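Local coordinates for viral protein F93 (Sulfolobus turreted icosahedral virus, PDB 2CO5), which probably binds DNA through its winged-helix fold, consistent with a role as a viral transcription regulator working inside the hyperthermophilic archaeal host, at residues Arg24-Lys27 with Lys28-Arg31. Sequence-based numbering, arbitrary orientation.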
loop_
_atom_site.group_PDB
_atom_site.type_symbol
_atom_site.label_atom_id
_atom_site.label_comp_id
_atom_site.label_asym_id
_atom_site.label_seq_id
_atom_site.Cartn_x
_atom_site.Cartn_y
_atom_site.Cartn_z
ATOM N N ARG B 24 10.075 13.028 -15.703
ATOM C CA ARG B 24 9.728 14.425 -15.965
ATOM C C ARG B 24 8.310 14.526 -16.515
ATOM O O ARG B 24 7.989 13.918 -17.532
ATOM C CB ARG B 24 10.717 15.046 -16.956
ATOM C CG ARG B 24 10.518 16.544 -17.212
ATOM C CD ARG B 24 11.313 16.969 -18.436
ATOM N NE ARG B 24 11.305 18.415 -18.671
ATOM C CZ ARG B 24 10.286 19.107 -19.188
ATOM N NH1 ARG B 24 9.139 18.503 -19.513
ATOM N NH2 ARG B 24 10.408 20.424 -19.368
ATOM N N LEU B 25 7.468 15.296 -15.837
ATOM C CA LEU B 25 6.085 15.467 -16.256
ATOM C C LEU B 25 5.548 16.806 -15.773
ATOM O O LEU B 25 5.820 17.222 -14.644
ATOM C CB LEU B 25 5.230 14.325 -15.708
ATOM C CG LEU B 25 3.759 14.274 -16.137
ATOM C CD1 LEU B 25 3.617 13.918 -17.616
ATOM C CD2 LEU B 25 2.994 13.288 -15.260
ATOM N N GLU B 26 4.793 17.478 -16.636
ATOM C CA GLU B 26 4.121 18.711 -16.257
ATOM C C GLU B 26 3.092 18.364 -15.202
ATOM O O GLU B 26 2.398 17.358 -15.321
ATOM C CB GLU B 26 3.442 19.370 -17.460
ATOM C CG GLU B 26 4.413 20.003 -18.448
ATOM C CD GLU B 26 3.740 20.491 -19.723
ATOM O OE1 GLU B 26 2.493 20.467 -19.800
ATOM O OE2 GLU B 26 4.466 20.900 -20.655
ATOM N N LYS B 27 3.020 19.197 -14.170
ATOM C CA LYS B 27 2.122 18.988 -13.035
ATOM C C LYS B 27 0.653 18.879 -13.458
ATOM O O LYS B 27 -0.088 18.058 -12.922
ATOM C CB LYS B 27 2.299 20.136 -12.035
ATOM C CG LYS B 27 1.657 19.946 -10.666
ATOM C CD LYS B 27 1.799 21.247 -9.869
ATOM C CE LYS B 27 1.265 21.134 -8.456
ATOM N NZ LYS B 27 1.692 22.303 -7.624
ATOM N N LYS B 28 0.246 19.688 -14.431
ATOM C CA LYS B 28 -1.155 19.730 -14.876
ATOM C C LYS B 28 -1.637 18.447 -15.567
ATOM O O LYS B 28 -2.834 18.288 -15.820
ATOM C CB LYS B 28 -1.395 20.936 -15.794
ATOM C CG LYS B 28 -0.627 20.927 -17.122
ATOM C CD LYS B 28 -0.767 22.265 -17.835
ATOM C CE LYS B 28 -0.011 22.297 -19.154
ATOM N NZ LYS B 28 -0.376 23.491 -19.982
ATOM N N ARG B 29 -0.713 17.543 -15.874
ATOM C CA ARG B 29 -1.050 16.309 -16.567
ATOM C C ARG B 29 -1.059 15.086 -15.655
ATOM O O ARG B 29 -1.525 14.028 -16.063
ATOM C CB ARG B 29 -0.097 16.107 -17.747
ATOM C CG ARG B 29 -0.458 17.017 -18.913
ATOM C CD ARG B 29 0.665 17.247 -19.888
ATOM N NE ARG B 29 0.298 18.315 -20.825
ATOM C CZ ARG B 29 1.000 18.678 -21.896
ATOM N NH1 ARG B 29 2.142 18.072 -22.204
ATOM N NH2 ARG B 29 0.552 19.664 -22.664
ATOM N N LEU B 30 -0.576 15.235 -14.423
ATOM C CA LEU B 30 -0.427 14.094 -13.520
ATOM C C LEU B 30 -1.749 13.386 -13.264
ATOM O O LEU B 30 -1.820 12.168 -13.343
ATOM C CB LEU B 30 0.198 14.533 -12.188
ATOM C CG LEU B 30 0.387 13.445 -11.127
ATOM C CD1 LEU B 30 1.198 12.268 -11.671
ATOM C CD2 LEU B 30 1.039 14.035 -9.886
ATOM N N ARG B 31 -2.795 14.150 -12.960
ATOM C CA ARG B 31 -4.088 13.559 -12.607
ATOM C C ARG B 31 -4.642 12.732 -13.770
ATOM O O ARG B 31 -5.069 11.593 -13.580
ATOM C CB ARG B 31 -5.097 14.642 -12.188
ATOM C CG ARG B 31 -6.371 14.069 -11.576
ATOM C CD ARG B 31 -7.373 15.140 -11.136
ATOM N NE ARG B 31 -8.668 14.525 -10.831
ATOM C CZ ARG B 31 -9.757 15.179 -10.428
ATOM N NH1 ARG B 31 -9.745 16.497 -10.254
ATOM N NH2 ARG B 31 -10.870 14.505 -10.193
HETATM O O HOH W 1 -2.428 17.038 -12.372
#
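Leu25 and Leu30 meet on the buried side of the turn that takes the chain from strand 24-26 into helix 30-38. Their side chains cross at about a right angle, with Leu25 CD2 4.1 Å from Leu30 CD1 and 3.9 Å from Leu30 CA. Leu25 holds CG anti to its backbone nitrogen (chi1 -175°), which brings CD2 against Leu30. Two successive i to i+3 backbone hydrogen bonds close the turn: Arg29 N to Glu26 O and Leu30 N to Lys27 O, both 3.2 Å. The Lys27 carbonyl oxygen is gripped a second time by a water that donates to it at 2.6 Å and accepts from Arg31 N at 3.0 Å, linking positions i and i+4 where these two atoms are too far apart for a direct bond.

The outer side is looser and held by charge. Glu26 and Arg29 run side by side, and Glu26 OE1 sits 3.1 Å from Arg29 CZ, over the centre of one guanidinium face, with the two planes 37° apart. This salt bridge (Glu26 OE1 to Arg29 NE, 3.2 Å) is electrostatic, since the oxygen lies well out of the guanidinium plane and no N-H points at it. Lys28 lies alongside Glu26 too, but its CE methylene, not NZ, comes up to Glu26 OE1; the ammonium, beyond salt-bridge distance, may add a weaker attraction.

Lys27 turns the other way, to a salt bridge with Glu62 and contact with Tyr48. The turn thus joins the sheet of the winged helix to its helices: the backbone of Leu25 is hydrogen-bonded to that of Leu71 in the antiparallel neighbour strand 70-73, the side chains of Leu25 and Leu30 both pack on Val17 of helix 9-20, and Leu30 also touches Ile51 of helix 44-56 and Leu71.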